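Local coordinates for protein acinetobacter secreted protease CpaA (Acinetobacter nosocomialis M2, PDB 6O38) that acts as a zinc-dependent protease secreted by the type II pathway in partnership with its chaperone CpaB, and probably cleaves glycosylated proteins, at residues Arg359-Thr364 / Trp368-Tyr373; Gln320-Ala325 / Asp329-Val334; Ala296-Met301 / Leu306-Ser311; Ala352-Glu357 / Tyr417-Gly422. All coordinates share one frame; numbering follows the deposited sequence.

Contact 1. Residues Arg359-Thr364 / Trp368-Tyr373; sequences RRFIYT and WTVDSY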
loop_
_atom_site.group_PDB
_atom_site.type_symbol
_atom_site.label_atom_id
_atom_site.label_comp_id
_atom_site.label_asym_id
_atom_site.label_seq_id
_atom_site.Cartn_x
_atom_site.Cartn_y
_atom_site.Cartn_z
ATOM N N ARG A 359 14.532 -0.222 -16.190
ATOM C CA ARG A 359 14.151 0.349 -17.473
ATOM C C ARG A 359 12.739 -0.084 -17.825
ATOM O O ARG A 359 12.422 -1.276 -17.775
ATOM C CB ARG A 359 15.116 -0.076 -18.586
ATOM C CG ARG A 359 16.518 0.475 -18.428
ATOM C CD ARG A 359 16.621 1.866 -19.018
ATOM N NE ARG A 359 16.429 1.871 -20.463
ATOM C CZ ARG A 359 17.417 1.816 -21.347
ATOM N NH1 ARG A 359 18.676 1.746 -20.938
ATOM N NH2 ARG A 359 17.143 1.833 -22.640
ATOM N N ARG A 360 11.896 0.884 -18.175
ATOM C CA ARG A 360 10.516 0.624 -18.555
ATOM C C ARG A 360 10.291 1.055 -19.996
ATOM O O ARG A 360 10.786 2.101 -20.429
ATOM C CB ARG A 360 9.524 1.346 -17.631
ATOM C CG ARG A 360 8.063 1.052 -17.959
ATOM C CD ARG A 360 7.111 1.546 -16.880
ATOM N NE ARG A 360 6.963 2.997 -16.893
ATOM C CZ ARG A 360 7.534 3.813 -16.012
ATOM N NH1 ARG A 360 8.291 3.317 -15.042
ATOM N NH2 ARG A 360 7.347 5.122 -16.100
ATOM N N PHE A 361 9.549 0.236 -20.736
ATOM C CA PHE A 361 9.176 0.530 -22.110
ATOM C C PHE A 361 7.666 0.406 -22.242
ATOM O O PHE A 361 7.036 -0.416 -21.572
ATOM C CB PHE A 361 9.878 -0.412 -23.100
ATOM C CG PHE A 361 11.377 -0.425 -22.969
ATOM C CD1 PHE A 361 12.005 -1.294 -22.090
ATOM C CD2 PHE A 361 12.159 0.434 -23.723
ATOM C CE1 PHE A 361 13.383 -1.307 -21.969
ATOM C CE2 PHE A 361 13.537 0.427 -23.606
ATOM C CZ PHE A 361 14.149 -0.445 -22.728
ATOM N N ILE A 362 7.088 1.231 -23.110
ATOM C CA ILE A 362 5.647 1.247 -23.326
ATOM C C ILE A 362 5.380 1.122 -24.820
ATOM O O ILE A 362 6.123 1.669 -25.644
ATOM C CB ILE A 362 4.992 2.520 -22.741
ATOM C CG1 ILE A 362 3.466 2.425 -22.810
ATOM C CG2 ILE A 362 5.494 3.773 -23.449
ATOM C CD1 ILE A 362 2.752 3.543 -22.079
ATOM N N TYR A 363 4.330 0.384 -25.166
ATOM C CA TYR A 363 3.987 0.127 -26.555
ATOM C C TYR A 363 3.046 1.207 -27.074
ATOM O O TYR A 363 2.091 1.598 -26.395
ATOM C CB TYR A 363 3.340 -1.252 -26.697
ATOM C CG TYR A 363 3.255 -1.755 -28.119
ATOM C CD1 TYR A 363 4.386 -2.214 -28.781
ATOM C CD2 TYR A 363 2.042 -1.784 -28.795
ATOM C CE1 TYR A 363 4.316 -2.679 -30.079
ATOM C CE2 TYR A 363 1.961 -2.250 -30.095
ATOM C CZ TYR A 363 3.102 -2.696 -30.732
ATOM O OH TYR A 363 3.031 -3.160 -32.025
ATOM N N THR A 364 3.325 1.687 -28.280
ATOM C CA THR A 364 2.521 2.700 -28.950
ATOM C C THR A 364 2.074 2.171 -30.311
ATOM O O THR A 364 2.402 1.050 -30.706
ATOM C CB THR A 364 3.300 4.010 -29.108
ATOM O OG1 THR A 364 4.363 3.828 -30.051
ATOM C CG2 THR A 364 3.882 4.453 -27.775
ATOM N N TRP A 368 7.416 -0.128 -29.803
ATOM C CA TRP A 368 7.871 0.070 -28.435
ATOM C C TRP A 368 8.596 1.403 -28.290
ATOM O O TRP A 368 9.224 1.904 -29.227
ATOM C CB TRP A 368 8.782 -1.079 -28.005
ATOM C CG TRP A 368 8.033 -2.344 -27.731
ATOM C CD1 TRP A 368 7.970 -3.449 -28.526
ATOM C CD2 TRP A 368 7.229 -2.629 -26.581
ATOM N NE1 TRP A 368 7.179 -4.409 -27.940
ATOM C CE2 TRP A 368 6.712 -3.929 -26.745
ATOM C CE3 TRP A 368 6.898 -1.911 -25.428
ATOM C CZ2 TRP A 368 5.882 -4.527 -25.799
ATOM C CZ3 TRP A 368 6.074 -2.505 -24.491
ATOM C CH2 TRP A 368 5.575 -3.800 -24.682
ATOM N N THR A 369 8.511 1.972 -27.090
ATOM C CA THR A 369 8.953 3.335 -26.837
ATOM C C THR A 369 9.554 3.428 -25.442
ATOM O O THR A 369 9.057 2.802 -24.501
ATOM C CB THR A 369 7.776 4.315 -27.002
ATOM O OG1 THR A 369 7.693 4.738 -28.369
ATOM C CG2 THR A 369 7.919 5.532 -26.102
ATOM N N VAL A 370 10.638 4.200 -25.321
ATOM C CA VAL A 370 11.260 4.430 -24.022
ATOM C C VAL A 370 10.270 5.134 -23.105
ATOM O O VAL A 370 9.638 6.127 -23.489
ATOM C CB VAL A 370 12.551 5.246 -24.190
ATOM C CG1 VAL A 370 12.975 5.863 -22.867
ATOM C CG2 VAL A 370 13.660 4.372 -24.759
ATOM N N ASP A 371 10.132 4.624 -21.878
ATOM C CA ASP A 371 9.168 5.165 -20.929
ATOM C C ASP A 371 9.801 5.544 -19.593
ATOM O O ASP A 371 9.072 5.830 -18.635
ATOM C CB ASP A 371 8.024 4.165 -20.705
ATOM C CG ASP A 371 6.788 4.811 -20.098
ATOM O OD1 ASP A 371 6.322 5.837 -20.638
ATOM O OD2 ASP A 371 6.283 4.291 -19.080
ATOM N N SER A 372 11.129 5.561 -19.498
ATOM C CA SER A 372 11.788 5.956 -18.261
ATOM C C SER A 372 13.215 6.383 -18.565
ATOM O O SER A 372 13.837 5.891 -19.510
ATOM C CB SER A 372 11.786 4.821 -17.230
ATOM O OG SER A 372 12.568 3.726 -17.673
ATOM N N TYR A 373 13.719 7.311 -17.756
ATOM C CA TYR A 373 15.093 7.784 -17.842
ATOM C C TYR A 373 15.816 7.473 -16.540
ATOM O O TYR A 373 15.266 7.667 -15.453
ATOM C CB TYR A 373 15.146 9.287 -18.132
ATOM C CG TYR A 373 14.322 9.701 -19.329
ATOM C CD1 TYR A 373 14.815 9.553 -20.620
ATOM C CD2 TYR A 373 13.051 10.237 -19.171
ATOM C CE1 TYR A 373 14.066 9.928 -21.720
ATOM C CE2 TYR A 373 12.294 10.615 -20.265
ATOM C CZ TYR A 373 12.806 10.458 -21.537
ATOM O OH TYR A 373 12.057 10.833 -22.630
HETATM O O HOH W 1 13.757 3.242 -20.485
#
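Arg359 reaches Ser372 through a bridging water, which accepts from Arg359 NE at 3.0 Å and donates to the main-chain oxygens of Ser372 and Arg360; NH2 of Arg359 turns to Thr351. At Arg360 the grip is double. Its backbone N donates to Ser372 OG at 3.0 Å, while its side chain, bent at chi3 (74°), brings NE to Asp371 OD2 at 2.6 Å in a salt bridge. OD2 is met on its anti side, with the guanidinium and carboxylate planes 80° apart; it also takes NH2 in a weak bond, so the arginine does not pair with both oxygens. NH1 hydrogen-bonds to Tyr417 OH and NH2 also to Ala414 O. Arg360 O accepts from Asp371 N.

Phe361 pairs with Val370 without mutual backbone bonds, and their side chains diverge; the ring still touches the valine, CE2 to CG2 at 4.1 Å. These strands form an antiparallel beta hairpin within the StcE-type beta-sandwich region, its second strand interrupted near Asp371. Ile362 supplies the regular hydrogen-bonded pair: its N donates to Thr369 O at 2.9 Å, in the carbonyl plane, and the return bond from Thr369 N is weak. The Ile362 and Thr369 side chains share one face; on the other, Tyr363 sets its ring edge toward the face of Trp368 as a T-shaped stack, with centroids 4.8 Å apart (tyrosine ring to indole five-membered ring) and planes at 68°. Its CB makes a CH-pi contact over the indole six-membered ring, 3.8 Å from the centroid. At Thr364, CG2 lies 3.9 Å from Thr369 OG1.

Contact 2. Residues Gln320-Ala325 / Asp329-Val334; sequences QLPAQA and DKVVIV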
loop_
_atom_site.group_PDB
_atom_site.type_symbol
_atom_site.label_atom_id
_atom_site.label_comp_id
_atom_site.label_asym_id
_atom_site.label_seq_id
_atom_site.Cartn_x
_atom_site.Cartn_y
_atom_site.Cartn_z
ATOM N N GLN A 320 14.744 -9.187 -27.035
ATOM C CA GLN A 320 13.819 -8.629 -28.010
ATOM C C GLN A 320 12.495 -8.350 -27.310
ATOM O O GLN A 320 11.888 -9.262 -26.739
ATOM C CB GLN A 320 13.619 -9.592 -29.181
ATOM C CG GLN A 320 12.768 -9.048 -30.320
ATOM C CD GLN A 320 13.541 -8.123 -31.242
ATOM O OE1 GLN A 320 14.751 -7.946 -31.092
ATOM N NE2 GLN A 320 12.846 -7.532 -32.206
ATOM N N LEU A 321 12.061 -7.092 -27.346
ATOM C CA LEU A 321 10.785 -6.730 -26.751
ATOM C C LEU A 321 9.655 -7.482 -27.458
ATOM O O LEU A 321 9.801 -7.874 -28.621
ATOM C CB LEU A 321 10.572 -5.220 -26.839
ATOM C CG LEU A 321 11.476 -4.402 -25.911
ATOM C CD1 LEU A 321 11.220 -2.911 -26.061
ATOM C CD2 LEU A 321 11.292 -4.836 -24.463
ATOM N N PRO A 322 8.533 -7.716 -26.773
ATOM C CA PRO A 322 7.485 -8.579 -27.336
ATOM C C PRO A 322 7.062 -8.144 -28.732
ATOM O O PRO A 322 6.856 -6.960 -29.003
ATOM C CB PRO A 322 6.338 -8.436 -26.331
ATOM C CG PRO A 322 7.014 -8.123 -25.045
ATOM C CD PRO A 322 8.213 -7.289 -25.399
ATOM N N ALA A 323 6.930 -9.128 -29.624
ATOM C CA ALA A 323 6.586 -8.833 -31.010
ATOM C C ALA A 323 5.131 -8.413 -31.155
ATOM O O ALA A 323 4.810 -7.591 -32.020
ATOM C CB ALA A 323 6.875 -10.046 -31.893
ATOM N N GLN A 324 4.242 -8.956 -30.329
ATOM C CA GLN A 324 2.825 -8.632 -30.387
ATOM C C GLN A 324 2.397 -8.033 -29.056
ATOM O O GLN A 324 2.629 -8.625 -27.997
ATOM C CB GLN A 324 1.986 -9.869 -30.718
ATOM C CG GLN A 324 1.984 -10.194 -32.202
ATOM C CD GLN A 324 1.508 -11.600 -32.503
ATOM O OE1 GLN A 324 0.699 -12.166 -31.767
ATOM N NE2 GLN A 324 2.049 -12.190 -33.563
ATOM N N ALA A 325 1.770 -6.862 -29.120
ATOM C CA ALA A 325 1.342 -6.143 -27.930
ATOM C C ALA A 325 0.232 -5.185 -28.327
ATOM O O ALA A 325 -0.076 -5.011 -29.509
ATOM C CB ALA A 325 2.507 -5.391 -27.280
ATOM N N ASP A 329 0.602 -1.412 -23.209
ATOM C CA ASP A 329 1.345 -2.489 -22.570
ATOM C C ASP A 329 2.724 -1.997 -22.153
ATOM O O ASP A 329 3.353 -1.194 -22.847
ATOM C CB ASP A 329 1.470 -3.684 -23.518
ATOM C CG ASP A 329 0.176 -4.464 -23.647
ATOM O OD1 ASP A 329 -0.744 -4.230 -22.837
ATOM O OD2 ASP A 329 0.076 -5.313 -24.558
ATOM N N LYS A 330 3.197 -2.484 -21.008
ATOM C CA LYS A 330 4.443 -2.015 -20.422
ATOM C C LYS A 330 5.372 -3.188 -20.152
ATOM O O LYS A 330 4.927 -4.271 -19.760
ATOM C CB LYS A 330 4.186 -1.247 -19.120
ATOM C CG LYS A 330 3.446 0.064 -19.311
ATOM C CD LYS A 330 3.334 0.828 -18.004
ATOM C CE LYS A 330 2.629 2.158 -18.205
ATOM N NZ LYS A 330 2.951 3.124 -17.118
ATOM N N VAL A 331 6.665 -2.960 -20.362
ATOM C CA VAL A 331 7.709 -3.920 -20.026
ATOM C C VAL A 331 8.712 -3.219 -19.123
ATOM O O VAL A 331 9.268 -2.179 -19.494
ATOM C CB VAL A 331 8.400 -4.484 -21.278
ATOM C CG1 VAL A 331 9.602 -5.327 -20.882
ATOM C CG2 VAL A 331 7.420 -5.306 -22.098
ATOM N N VAL A 332 8.939 -3.786 -17.942
ATOM C CA VAL A 332 9.930 -3.287 -16.995
ATOM C C VAL A 332 11.049 -4.312 -16.907
ATOM O O VAL A 332 10.792 -5.504 -16.700
ATOM C CB VAL A 332 9.311 -3.027 -15.611
ATOM C CG1 VAL A 332 10.377 -2.555 -14.634
ATOM C CG2 VAL A 332 8.188 -2.007 -15.717
ATOM N N ILE A 333 12.285 -3.857 -17.076
ATOM C CA ILE A 333 13.449 -4.731 -17.044
ATOM C C ILE A 333 14.394 -4.235 -15.960
ATOM O O ILE A 333 14.757 -3.053 -15.937
ATOM C CB ILE A 333 14.154 -4.784 -18.412
ATOM C CG1 ILE A 333 13.170 -5.242 -19.490
ATOM C CG2 ILE A 333 15.349 -5.720 -18.358
ATOM C CD1 ILE A 333 13.746 -5.257 -20.882
ATOM N N VAL A 334 14.777 -5.135 -15.058
ATOM C CA VAL A 334 15.751 -4.844 -14.016
ATOM C C VAL A 334 16.945 -5.762 -14.231
ATOM O O VAL A 334 16.806 -6.895 -14.707
ATOM C CB VAL A 334 15.164 -5.005 -12.593
ATOM C CG1 VAL A 334 13.715 -4.541 -12.559
ATOM C CG2 VAL A 334 15.283 -6.437 -12.100
#
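This is a small, buried, apolar contact in which the loop following strand 318-320 folds back over one face of strand 330-335, joining two layers of the beta-sandwich region. Side chains make almost all of it: the closest CA pair, Ala325 and Asp329, is 6.5 Å apart, and the two segments bury 188 Å². Leu321 and Pro322 divide the two methyls of Val331 between them. Leu321 CD2 lies 4.0 Å from Val331 CG1, while Pro322 CD comes up to Val331 CG2 at 3.9 Å, proline ring and valine branch pointing at each other. With chi1 at 172°, CG1 is anti to the backbone N of Val331 and CG2 anti to the carbonyl carbon, so the methyls diverge. Leu321 CD2 also reaches Ile333 CD1 at 4.4 Å. Ala325 CB sits 3.7 Å from Asp329 OD2, an oxygen that accepts from Gln326 N and is hydrogen-bonded to Thr258 OG1. Trp368 covers Leu321, Ala325 and Val331, and its NE1 donates a hydrogen bond to Pro322 O. Strands 318-320 and 330-335 belong to different sheets, and Leu321 and Pro322, just past the first, pack on Val331 and Ile333, alternate residues of the second; this is a beta-arch, by which a chain passes from one sheet of a sandwich to the other.

Contact 3. Residues Ala296-Met301 / Leu306-Ser311; sequences AILPNM and LKVKLS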
loop_
_atom_site.group_PDB
_atom_site.type_symbol
_atom_site.label_atom_id
_atom_site.label_comp_id
_atom_site.label_asym_id
_atom_site.label_seq_id
_atom_site.Cartn_x
_atom_site.Cartn_y
_atom_site.Cartn_z
ATOM N N ALA A 296 15.270 -15.155 -25.163
ATOM C CA ALA A 296 15.915 -14.109 -25.953
ATOM C C ALA A 296 14.883 -13.203 -26.613
ATOM O O ALA A 296 15.088 -11.988 -26.719
ATOM C CB ALA A 296 16.831 -14.735 -27.004
ATOM N N ILE A 297 13.769 -13.775 -27.060
ATOM C CA ILE A 297 12.634 -13.018 -27.571
ATOM C C ILE A 297 11.553 -13.063 -26.502
ATOM O O ILE A 297 11.020 -14.135 -26.193
ATOM C CB ILE A 297 12.126 -13.576 -28.907
ATOM C CG1 ILE A 297 13.237 -13.533 -29.959
ATOM C CG2 ILE A 297 10.903 -12.801 -29.377
ATOM C CD1 ILE A 297 12.784 -13.937 -31.345
ATOM N N LEU A 298 11.232 -11.903 -25.932
ATOM C CA LEU A 298 10.263 -11.853 -24.851
ATOM C C LEU A 298 8.887 -12.283 -25.360
ATOM O O LEU A 298 8.536 -12.029 -26.516
ATOM C CB LEU A 298 10.196 -10.448 -24.258
ATOM C CG LEU A 298 11.443 -10.001 -23.488
ATOM C CD1 LEU A 298 11.279 -8.584 -22.963
ATOM C CD2 LEU A 298 11.750 -10.967 -22.353
ATOM N N PRO A 299 8.091 -12.941 -24.521
ATOM C CA PRO A 299 6.816 -13.489 -24.992
ATOM C C PRO A 299 5.810 -12.393 -25.305
ATOM O O PRO A 299 5.875 -11.277 -24.787
ATOM C CB PRO A 299 6.347 -14.352 -23.817
ATOM C CG PRO A 299 6.977 -13.717 -22.622
ATOM C CD PRO A 299 8.317 -13.216 -23.091
ATOM N N ASN A 300 4.869 -12.736 -26.182
ATOM C CA ASN A 300 3.793 -11.817 -26.522
ATOM C C ASN A 300 2.949 -11.518 -25.289
ATOM O O ASN A 300 2.698 -12.398 -24.460
ATOM C CB ASN A 300 2.923 -12.406 -27.632
ATOM C CG ASN A 300 3.674 -12.551 -28.942
ATOM O OD1 ASN A 300 4.630 -11.823 -29.207
ATOM N ND2 ASN A 300 3.243 -13.497 -29.769
HETATM N N MSE A 301 2.518 -10.266 -25.170
HETATM C CA MSE A 301 1.790 -9.811 -23.991
HETATM C C MSE A 301 0.486 -10.575 -23.778
HETATM O O MSE A 301 -0.362 -10.642 -24.670
HETATM C CB MSE A 301 1.495 -8.313 -24.095
HETATM C CG MSE A 301 2.714 -7.449 -24.375
HETATM SE SE MSE A 301 4.011 -7.400 -22.920
HETATM C CE MSE A 301 2.924 -6.528 -21.557
ATOM N N LEU A 306 4.644 -6.684 -18.042
ATOM C CA LEU A 306 5.604 -7.772 -17.937
ATOM C C LEU A 306 6.890 -7.222 -17.342
ATOM O O LEU A 306 7.402 -6.201 -17.815
ATOM C CB LEU A 306 5.885 -8.400 -19.310
ATOM C CG LEU A 306 7.116 -9.310 -19.406
ATOM C CD1 LEU A 306 6.870 -10.642 -18.713
ATOM C CD2 LEU A 306 7.534 -9.522 -20.857
ATOM N N LYS A 307 7.409 -7.886 -16.313
ATOM C CA LYS A 307 8.641 -7.470 -15.655
ATOM C C LYS A 307 9.669 -8.585 -15.760
ATOM O O LYS A 307 9.382 -9.733 -15.411
ATOM C CB LYS A 307 8.406 -7.089 -14.194
ATOM C CG LYS A 307 9.627 -6.422 -13.553
ATOM C CD LYS A 307 9.315 -5.860 -12.176
ATOM C CE LYS A 307 8.383 -4.662 -12.258
ATOM N NZ LYS A 307 8.167 -4.068 -10.914
ATOM N N VAL A 308 10.863 -8.246 -16.235
ATOM C CA VAL A 308 11.944 -9.202 -16.448
ATOM C C VAL A 308 13.087 -8.839 -15.511
ATOM O O VAL A 308 13.499 -7.675 -15.452
ATOM C CB VAL A 308 12.419 -9.203 -17.912
ATOM C CG1 VAL A 308 13.568 -10.175 -18.089
ATOM C CG2 VAL A 308 11.260 -9.548 -18.836
ATOM N N LYS A 309 13.600 -9.833 -14.787
ATOM C CA LYS A 309 14.631 -9.631 -13.769
ATOM C C LYS A 309 15.905 -10.353 -14.200
ATOM O O LYS A 309 16.037 -11.569 -14.020
ATOM C CB LYS A 309 14.146 -10.128 -12.409
ATOM C CG LYS A 309 13.035 -9.284 -11.807
ATOM C CD LYS A 309 12.795 -9.635 -10.349
ATOM C CE LYS A 309 11.444 -9.129 -9.871
ATOM N NZ LYS A 309 11.241 -9.356 -8.412
ATOM N N LEU A 310 16.846 -9.596 -14.759
ATOM C CA LEU A 310 18.124 -10.148 -15.187
ATOM C C LEU A 310 19.064 -10.314 -14.001
ATOM O O LEU A 310 19.173 -9.431 -13.147
ATOM C CB LEU A 310 18.772 -9.246 -16.239
ATOM C CG LEU A 310 18.194 -9.291 -17.652
ATOM C CD1 LEU A 310 18.593 -8.048 -18.428
ATOM C CD2 LEU A 310 18.666 -10.543 -18.372
ATOM N N SER A 311 19.745 -11.457 -13.955
ATOM C CA SER A 311 20.729 -11.744 -12.922
ATOM C C SER A 311 21.916 -12.446 -13.569
ATOM O O SER A 311 21.959 -12.645 -14.786
ATOM C CB SER A 311 20.126 -12.593 -11.798
ATOM O OG SER A 311 19.894 -13.922 -12.230
#
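Methyl-to-methyl contacts come first. Leu298 and Val308 approach tip to tip, CD2 to CG2 at 3.8 Å, and the other leucine branch, Leu298 CD1, lies 4.4 Å from Leu306 CD2. The leucine thus straddles two inward-pointing residues of strand 306-310, and the alternation Leu306, Val308 marks the face turned toward the loop. A ring contact is next: Pro299 CD stands 4.4 Å from Leu306 CD2, the same methyl that Leu298 touches.

The Met301 side chain makes the third group. It is present as selenomethionine, presumably a phasing label, and its chain folds at chi2 (-67°) and chi3 (-64°), which curls CE back to 4.2 Å from Leu306 CB and 3.9 Å from Leu306 N. This side chain also packs on Val331 and Ala325.

Polar links run to other partners. Leu298 and Met301 make backbone bonds with Gln320 and Gln324, Asn300 OD1 accepts from Gln324 N, and Leu306 bonds with Lys330 and Val332. The loop is thus bonded to 320-324 and the strand to its parallel neighbour 330-335, consistent with two layers of the beta-sandwich region linked by a beta-arch. Between the two segments lie van der Waals contacts alone, so the contact rests on shape and on the exclusion of water from 218 Å² of surface.

Contact 4. Residues Ala352-Glu357 / Tyr417-Gly422; sequences AIKNGE and YLRDVG. With SO4 (sulfate ion), chain O.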
loop_
_atom_site.group_PDB
_atom_site.type_symbol
_atom_site.label_atom_id
_atom_site.label_comp_id
_atom_site.label_asym_id
_atom_site.label_seq_id
_atom_site.Cartn_x
_atom_site.Cartn_y
_atom_site.Cartn_z
ATOM N N ALA A 352 20.620 -0.388 -24.370
ATOM C CA ALA A 352 21.216 -1.326 -23.430
ATOM C C ALA A 352 20.766 -1.010 -22.011
ATOM O O ALA A 352 20.479 0.142 -21.673
ATOM C CB ALA A 352 22.749 -1.295 -23.505
ATOM N N ILE A 353 20.711 -2.049 -21.181
ATOM C CA ILE A 353 20.458 -1.915 -19.750
ATOM C C ILE A 353 21.706 -2.366 -19.005
ATOM O O ILE A 353 22.312 -3.388 -19.349
ATOM C CB ILE A 353 19.218 -2.716 -19.311
ATOM C CG1 ILE A 353 19.018 -2.602 -17.798
ATOM C CG2 ILE A 353 19.323 -4.173 -19.743
ATOM C CD1 ILE A 353 17.664 -3.069 -17.327
ATOM N N LYS A 354 22.099 -1.595 -17.996
ATOM C CA LYS A 354 23.327 -1.826 -17.251
ATOM C C LYS A 354 23.019 -2.330 -15.845
ATOM O O LYS A 354 21.864 -2.388 -15.416
ATOM C CB LYS A 354 24.162 -0.542 -17.212
ATOM C CG LYS A 354 24.577 -0.068 -18.598
ATOM C CD LYS A 354 25.392 1.211 -18.554
ATOM C CE LYS A 354 24.491 2.422 -18.368
ATOM N NZ LYS A 354 25.235 3.703 -18.527
ATOM N N ASN A 355 24.079 -2.713 -15.134
ATOM C CA ASN A 355 23.936 -3.286 -13.801
ATOM C C ASN A 355 23.271 -2.301 -12.848
ATOM O O ASN A 355 23.667 -1.135 -12.765
ATOM C CB ASN A 355 25.302 -3.703 -13.257
ATOM C CG ASN A 355 25.215 -4.324 -11.876
ATOM O OD1 ASN A 355 24.276 -5.058 -11.571
ATOM N ND2 ASN A 355 26.199 -4.033 -11.032
ATOM N N GLY A 356 22.260 -2.778 -12.124
ATOM C CA GLY A 356 21.556 -1.961 -11.159
ATOM C C GLY A 356 20.517 -1.031 -11.743
ATOM O O GLY A 356 19.936 -0.234 -10.996
ATOM N N GLU A 357 20.262 -1.102 -13.045
ATOM C CA GLU A 357 19.381 -0.167 -13.727
ATOM C C GLU A 357 17.979 -0.748 -13.860
ATOM O O GLU A 357 17.809 -1.950 -14.087
ATOM C CB GLU A 357 19.932 0.184 -15.112
ATOM C CG GLU A 357 19.312 1.425 -15.732
ATOM C CD GLU A 357 19.964 1.812 -17.048
ATOM O OE1 GLU A 357 20.955 1.156 -17.437
ATOM O OE2 GLU A 357 19.488 2.771 -17.692
ATOM N N TYR A 417 13.820 6.388 -13.007
ATOM C CA TYR A 417 14.238 5.461 -11.968
ATOM C C TYR A 417 15.549 5.955 -11.377
ATOM O O TYR A 417 16.362 6.573 -12.069
ATOM C CB TYR A 417 14.437 4.031 -12.495
ATOM C CG TYR A 417 13.173 3.293 -12.869
ATOM C CD1 TYR A 417 12.382 2.695 -11.897
ATOM C CD2 TYR A 417 12.791 3.160 -14.197
ATOM C CE1 TYR A 417 11.232 2.006 -12.235
ATOM C CE2 TYR A 417 11.645 2.472 -14.546
ATOM C CZ TYR A 417 10.870 1.897 -13.562
ATOM O OH TYR A 417 9.728 1.211 -13.908
ATOM N N LEU A 418 15.749 5.680 -10.092
ATOM C CA LEU A 418 17.009 5.991 -9.434
ATOM C C LEU A 418 17.917 4.770 -9.479
ATOM O O LEU A 418 17.479 3.650 -9.195
ATOM C CB LEU A 418 16.782 6.432 -7.987
ATOM C CG LEU A 418 16.106 7.788 -7.783
ATOM C CD1 LEU A 418 16.166 8.192 -6.318
ATOM C CD2 LEU A 418 16.742 8.853 -8.665
ATOM N N ARG A 419 19.175 4.989 -9.851
ATOM C CA ARG A 419 20.189 3.943 -9.879
ATOM C C ARG A 419 21.397 4.430 -9.097
ATOM O O ARG A 419 21.965 5.477 -9.423
ATOM C CB ARG A 419 20.574 3.591 -11.320
ATOM C CG ARG A 419 21.871 2.813 -11.469
ATOM C CD ARG A 419 22.042 2.335 -12.904
ATOM N NE ARG A 419 23.374 1.796 -13.163
ATOM C CZ ARG A 419 24.329 2.449 -13.817
ATOM N NH1 ARG A 419 25.512 1.880 -14.007
ATOM N NH2 ARG A 419 24.102 3.668 -14.285
ATOM N N ASP A 420 21.785 3.682 -8.067
ATOM C CA ASP A 420 22.961 4.044 -7.288
ATOM C C ASP A 420 24.205 3.520 -7.998
ATOM O O ASP A 420 24.321 2.319 -8.269
ATOM C CB ASP A 420 22.860 3.519 -5.853
ATOM C CG ASP A 420 23.146 2.034 -5.736
ATOM O OD1 ASP A 420 22.471 1.235 -6.417
ATOM O OD2 ASP A 420 24.059 1.668 -4.965
ATOM N N VAL A 421 25.106 4.432 -8.356
ATOM C CA VAL A 421 26.332 4.085 -9.063
ATOM C C VAL A 421 27.559 4.194 -8.179
ATOM O O VAL A 421 28.677 3.952 -8.657
ATOM C CB VAL A 421 26.505 4.945 -10.328
ATOM C CG1 VAL A 421 25.374 4.673 -11.304
ATOM C CG2 VAL A 421 26.546 6.419 -9.962
ATOM N N GLY A 422 27.392 4.548 -6.908
ATOM C CA GLY A 422 28.516 4.662 -6.001
ATOM C C GLY A 422 28.094 4.920 -4.570
ATOM O O GLY A 422 27.066 5.559 -4.324
HETATM S S SO4 O . 28.152 1.399 -15.932
HETATM O O1 SO4 O . 27.784 2.802 -16.090
HETATM O O2 SO4 O . 28.457 0.826 -17.240
HETATM O O3 SO4 O . 29.328 1.298 -15.072
HETATM O O4 SO4 O . 27.044 0.666 -15.328
HETATM O O HOH W 2 17.588 1.520 -11.393
#
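Asn355 O receives Arg419 NE in a 3.0 Å hydrogen bond, the donor tilted 25° from the carbonyl plane while the oxygen lies in the plane of the guanidinium. The arginine gets there as a nearly straight rod: CG is anti to the backbone N (chi1 164°) and the chain stays extended to NE. Its shaft runs over the turn, with CD 3.7 Å from Glu357 CB and CG 3.6 Å from Gly356 O. Lys354 CB lies over one face of the guanidinium, and NH2 makes a salt bridge to Asp376.

The target is a type II beta turn, Lys354 to Glu357, with Gly356 at the positive phi (80°) of its third position. Glu357 braces it from within, OE1 accepting from Lys354 N at 3.0 Å, while OE2 bonds to Thr374. The turn leads from strand 350-353 to strand 358-364 and thus from one sheet of the beta-sandwich region to the other; Arg419 reaches it from strand 416-425, in the reprolysin-like protease region. A water donates to both Gly356 O and Leu418 O, adding a second polar bridge. At the surface sits a sulfate, probably from the crystallisation liquor. Arg419 NH1 gives sulfate O1 a weak hydrogen bond of 3.2 Å. Lys354 CD lies 3.4 Å from sulfate O2.

From the N terminus, contact 3 comes first, closing a short loop ahead of strand 305-310; contact 2 then does the same ahead of strand 330-335. These two follow in series, and their strands lie side by side in parallel, joined by backbone bonds such as Val332 O to Val308 N. Contact 4 opens next at 352-357 and is completed only at 417-422, so the hairpin of contact 1 is nested inside its loop; no contacts cross. Strand 358-364 adds antiparallel to 330-335, tying contact 1 to contact 2, and strand 367-381 lies parallel to 416-425. Contacts 1 to 3 thus tie together the beta-sandwich region, and contact 4 joins it to the reprolysin-like region.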